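Local coordinates for protein FOKI restriction endonuclease (PDB 2FOK) that recognises a specific DNA site and, as a type IIS restriction endonuclease, hydrolyses the DNA, probably at a distance from that site and with metal ions, at residues 7-11 with 158-162; 164-168 with 180-184. One frame throughout, in Å; residues are numbered along the deposited sequence.

How the contacts relate
Both contacts use helix 160-169: contact 1 sits at its N-terminal end, where the N-terminal loop 7-11 meets residues 158-162, and contact 2 takes the next part of the helix, 164-168, against 180-184. Their centres lie about 13 Å apart, and they come in series along the chain. They also touch, through W10 CZ3 and L184 CD1, 4.0 Å apart. Contact 1 ties the first recognition subdomain to the second, its segments 147 positions apart in sequence; contact 2 is local to the second subdomain, its segments 12 positions apart. Helix 222-236 packs on both, so the two contacts share a neighbour in the DNA-recognition part of the enzyme.

Contact 1: 7-11 with 158-162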
loop_
_atom_site.group_PDB
_atom_site.type_symbol
_atom_site.label_atom_id
_atom_site.label_comp_id
_atom_site.label_asym_id
_atom_site.label_seq_id
_atom_site.Cartn_x
_atom_site.Cartn_y
_atom_site.Cartn_z
ATOM N N THR A 7 -10.732 -10.409 0.125
ATOM C CA THR A 7 -9.806 -9.461 0.725
ATOM C C THR A 7 -10.643 -8.394 1.424
ATOM O O THR A 7 -11.501 -7.786 0.791
ATOM C CB THR A 7 -8.941 -8.791 -0.369
ATOM O OG1 THR A 7 -8.108 -9.782 -0.991
ATOM C CG2 THR A 7 -8.073 -7.688 0.227
ATOM N N PHE A 8 -10.400 -8.174 2.720
ATOM C CA PHE A 8 -11.159 -7.181 3.497
ATOM C C PHE A 8 -10.269 -6.378 4.436
ATOM O O PHE A 8 -9.077 -6.645 4.566
ATOM C CB PHE A 8 -12.217 -7.848 4.392
ATOM C CG PHE A 8 -13.170 -8.749 3.674
ATOM C CD1 PHE A 8 -14.025 -8.248 2.697
ATOM C CD2 PHE A 8 -13.246 -10.098 4.012
ATOM C CE1 PHE A 8 -14.949 -9.083 2.062
ATOM C CE2 PHE A 8 -14.157 -10.942 3.392
ATOM C CZ PHE A 8 -15.015 -10.437 2.413
ATOM N N GLY A 9 -10.885 -5.412 5.113
ATOM C CA GLY A 9 -10.182 -4.595 6.088
ATOM C C GLY A 9 -9.530 -3.349 5.546
ATOM O O GLY A 9 -8.960 -2.567 6.308
ATOM N N TRP A 10 -9.631 -3.149 4.236
ATOM C CA TRP A 10 -8.993 -2.010 3.588
ATOM C C TRP A 10 -9.800 -1.464 2.410
ATOM O O TRP A 10 -10.108 -2.184 1.452
ATOM C CB TRP A 10 -7.607 -2.427 3.106
ATOM C CG TRP A 10 -6.778 -3.117 4.154
ATOM C CD1 TRP A 10 -6.668 -4.468 4.365
ATOM C CD2 TRP A 10 -5.954 -2.493 5.140
ATOM N NE1 TRP A 10 -5.830 -4.716 5.422
ATOM C CE2 TRP A 10 -5.379 -3.521 5.918
ATOM C CE3 TRP A 10 -5.644 -1.158 5.446
ATOM C CZ2 TRP A 10 -4.511 -3.259 6.986
ATOM C CZ3 TRP A 10 -4.777 -0.898 6.510
ATOM C CH2 TRP A 10 -4.221 -1.946 7.266
ATOM N N VAL A 11 -10.129 -0.182 2.482
ATOM C CA VAL A 11 -10.896 0.472 1.429
ATOM C C VAL A 11 -10.068 1.633 0.874
ATOM O O VAL A 11 -9.454 2.377 1.631
ATOM C CB VAL A 11 -12.260 0.982 1.976
ATOM C CG1 VAL A 11 -13.339 0.796 0.923
ATOM C CG2 VAL A 11 -12.640 0.215 3.250
ATOM N N SER A 158 -13.167 -0.446 16.859
ATOM C CA SER A 158 -12.926 -1.887 16.780
ATOM C C SER A 158 -12.166 -2.186 15.483
ATOM O O SER A 158 -11.927 -3.350 15.143
ATOM C CB SER A 158 -14.253 -2.631 16.746
ATOM O OG SER A 158 -14.865 -2.469 15.471
ATOM N N TYR A 159 -11.805 -1.120 14.770
ATOM C CA TYR A 159 -11.088 -1.184 13.493
ATOM C C TYR A 159 -9.614 -0.802 13.741
ATOM O O TYR A 159 -9.289 0.368 13.921
ATOM C CB TYR A 159 -11.768 -0.210 12.516
ATOM C CG TYR A 159 -11.219 -0.245 11.110
ATOM C CD1 TYR A 159 -11.161 -1.438 10.395
ATOM C CD2 TYR A 159 -10.683 0.901 10.523
ATOM C CE1 TYR A 159 -10.579 -1.491 9.151
ATOM C CE2 TYR A 159 -10.096 0.852 9.271
ATOM C CZ TYR A 159 -10.045 -0.350 8.595
ATOM O OH TYR A 159 -9.443 -0.415 7.360
ATOM N N PRO A 160 -8.702 -1.788 13.734
ATOM C CA PRO A 160 -7.283 -1.506 13.984
ATOM C C PRO A 160 -6.631 -0.347 13.229
ATOM O O PRO A 160 -6.066 0.547 13.855
ATOM C CB PRO A 160 -6.587 -2.852 13.739
ATOM C CG PRO A 160 -7.651 -3.870 13.922
ATOM C CD PRO A 160 -8.942 -3.221 13.481
ATOM N N PRO A 161 -6.673 -0.353 11.883
ATOM C CA PRO A 161 -6.061 0.749 11.133
ATOM C C PRO A 161 -6.400 2.145 11.636
ATOM O O PRO A 161 -5.539 3.028 11.640
ATOM C CB PRO A 161 -6.535 0.507 9.707
ATOM C CG PRO A 161 -6.619 -0.989 9.633
ATOM C CD PRO A 161 -7.217 -1.378 10.974
ATOM N N ALA A 162 -7.649 2.347 12.050
ATOM C CA ALA A 162 -8.090 3.638 12.576
ATOM C C ALA A 162 -7.346 3.869 13.881
ATOM O O ALA A 162 -6.844 4.955 14.141
ATOM C CB ALA A 162 -9.592 3.627 12.826
HETATM O O HOH W 1 -9.196 1.330 4.780
#
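The hydroxyl of Y159 reaches the backbone carbonyl of G9, and this is the polar link between the N-terminal loop and the start of helix 160-169. Y159 OH donates to G9 O at 2.4 Å, a distance so short that the exact value deserves caution at this resolution. G9 O lies at the edge of the phenol ring, in its plane. Y159 has CG anti to the backbone N (chi1 -175°), which carries the hydroxyl toward G9 while the ring stays beside P161. A water makes a second bridge: it receives the V11 N-H at 2.9 Å and donates to Y159 OH at 3.1 Å. The phenol oxygen is therefore gripped twice, once as donor to the loop backbone and once as acceptor from the water.

The apolar part rests on W10 and P161. The six-membered end of the indole comes up to the proline ring, with W10 CH2 3.5 Å from P161 CG and W10 CZ3 3.9 Å from P161 CB, the two side chains crossing at about a right angle. Within its own segment, P161 places CD over the centre of one face of the Y159 ring, 3.7 Å above the plane. G9 has phi 89°, where a beta carbon would collide with F8 O, so glycine suits the bend.

The pyrrole N-H of W10 is bonded too, NE1 to M295 O, while F192 meets the indole edge-to-face. Y159 stands at the N-cap position of helix 160-169, so the contact joins the N-terminal loop, in the first recognition subdomain, to the start of a helix in the second. Helix 222-236 closes over it, W233 touching V11 and Y159 and I230 touching P161, and helix 104-116 of the first subdomain brings A116 against Y159.

Contact 2: 164-168 with 180-184; sequences RILTL and LGKNL
R164 reaches across to the backbone of N183, and its side chain is the one to follow. From CB, the chain leaves with CG anti to the backbone N (chi1 177°), then bends at chi2 (52°), bringing the guanidinium round toward the turn. CG passes 3.9 Å from N183 O and lies 4.4 Å from L184 CD1. CD runs beside the same oxygen, 4.1 Å from N183 O. At NE comes the hydrogen bond: NE donates to N183 O at 3.2 Å, nearly straight at 168°, with the oxygen in the guanidinium plane. Farther out, NH2 comes within 4.2 Å of N183 CB, and L168 CD2 sits over the centre of one guanidinium face. With an alanine here, N183 O is likely to lose this donor and L168 CD2 the flat group covering it.

The rest of the contact is apolar. L168 CB meets L180 CD2 at 3.6 Å, the two leucines sliding past each other in opposite directions, and L168 CD2 also touches N183 CB. I165 CD1 meets L184 CD2 at 3.9 Å. Residues 181-184 form a type I turn, which presents N183 O to the arginine.

The contact thus packs helix 160-169 against helix 177-181 and the turn 181-184, within the second recognition subdomain. Helix 222-236 lies alongside: I165 touches I230 and L234, and L184 touches A227.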
loop_
_atom_site.group_PDB
_atom_site.type_symbol
_atom_site.label_atom_id
_atom_site.label_comp_id
_atom_site.label_asym_id
_atom_site.label_seq_id
_atom_site.Cartn_x
_atom_site.Cartn_y
_atom_site.Cartn_z
ATOM N N ARG A 164 -4.545 2.666 14.613
ATOM C CA ARG A 164 -3.159 2.904 14.218
ATOM C C ARG A 164 -2.973 4.336 13.742
ATOM O O ARG A 164 -1.965 4.961 14.047
ATOM C CB ARG A 164 -2.729 1.960 13.093
ATOM C CG ARG A 164 -1.314 2.221 12.611
ATOM C CD ARG A 164 -0.331 2.243 13.792
ATOM N NE ARG A 164 1.060 2.106 13.361
ATOM C CZ ARG A 164 2.101 2.016 14.189
ATOM N NH1 ARG A 164 1.919 2.047 15.500
ATOM N NH2 ARG A 164 3.331 1.910 13.704
ATOM N N ILE A 165 -3.928 4.856 12.979
ATOM C CA ILE A 165 -3.802 6.232 12.521
ATOM C C ILE A 165 -3.802 7.157 13.748
ATOM O O ILE A 165 -3.056 8.137 13.790
ATOM C CB ILE A 165 -4.956 6.633 11.552
ATOM C CG1 ILE A 165 -4.846 5.842 10.241
ATOM C CG2 ILE A 165 -4.887 8.125 11.235
ATOM C CD1 ILE A 165 -3.773 6.352 9.273
ATOM N N LEU A 166 -4.627 6.830 14.747
ATOM C CA LEU A 166 -4.729 7.630 15.975
ATOM C C LEU A 166 -3.459 7.586 16.816
ATOM O O LEU A 166 -3.105 8.560 17.474
ATOM C CB LEU A 166 -5.897 7.145 16.830
ATOM C CG LEU A 166 -7.319 7.416 16.336
ATOM C CD1 LEU A 166 -8.274 7.139 17.490
ATOM C CD2 LEU A 166 -7.469 8.855 15.832
ATOM N N THR A 167 -2.785 6.442 16.803
ATOM C CA THR A 167 -1.550 6.282 17.555
ATOM C C THR A 167 -0.441 7.122 16.943
ATOM O O THR A 167 0.400 7.663 17.655
ATOM C CB THR A 167 -1.101 4.802 17.581
ATOM O OG1 THR A 167 -2.134 3.998 18.170
ATOM C CG2 THR A 167 0.177 4.642 18.396
ATOM N N LEU A 168 -0.453 7.238 15.617
ATOM C CA LEU A 168 0.560 8.006 14.894
ATOM C C LEU A 168 0.406 9.519 15.027
ATOM O O LEU A 168 1.309 10.267 14.674
ATOM C CB LEU A 168 0.539 7.631 13.409
ATOM C CG LEU A 168 0.921 6.187 13.080
ATOM C CD1 LEU A 168 0.644 5.882 11.623
ATOM C CD2 LEU A 168 2.381 5.995 13.385
ATOM N N LEU A 180 1.979 9.050 7.183
ATOM C CA LEU A 180 1.140 8.115 7.908
ATOM C C LEU A 180 1.205 6.783 7.190
ATOM O O LEU A 180 1.384 5.741 7.813
ATOM C CB LEU A 180 -0.299 8.634 7.945
ATOM C CG LEU A 180 -0.495 9.793 8.927
ATOM C CD1 LEU A 180 -1.784 10.554 8.613
ATOM C CD2 LEU A 180 -0.515 9.249 10.344
ATOM N N GLY A 181 1.096 6.830 5.867
ATOM C CA GLY A 181 1.124 5.617 5.065
ATOM C C GLY A 181 2.335 4.725 5.231
ATOM O O GLY A 181 2.225 3.507 5.145
ATOM N N LYS A 182 3.495 5.325 5.470
ATOM C CA LYS A 182 4.731 4.575 5.638
ATOM C C LYS A 182 4.749 3.697 6.895
ATOM O O LYS A 182 5.569 2.781 7.019
ATOM C CB LYS A 182 5.910 5.545 5.664
ATOM C CG LYS A 182 5.729 6.703 6.623
ATOM C CD LYS A 182 6.953 7.597 6.628
ATOM C CE LYS A 182 6.961 8.483 7.847
ATOM N NZ LYS A 182 8.175 8.263 8.658
ATOM N N ASN A 183 3.846 3.978 7.825
ATOM C CA ASN A 183 3.764 3.213 9.062
ATOM C C ASN A 183 2.370 2.600 9.219
ATOM O O ASN A 183 1.901 2.355 10.331
ATOM C CB ASN A 183 4.089 4.127 10.244
ATOM C CG ASN A 183 5.561 4.499 10.305
ATOM O OD1 ASN A 183 6.434 3.631 10.285
ATOM N ND2 ASN A 183 5.843 5.789 10.381
ATOM N N LEU A 184 1.734 2.338 8.080
ATOM C CA LEU A 184 0.387 1.783 8.032
ATOM C C LEU A 184 0.340 0.454 7.273
ATOM O O LEU A 184 0.837 0.346 6.145
ATOM C CB LEU A 184 -0.546 2.800 7.372
ATOM C CG LEU A 184 -2.014 2.434 7.141
ATOM C CD1 LEU A 184 -2.619 1.917 8.432
ATOM C CD2 LEU A 184 -2.770 3.667 6.655
#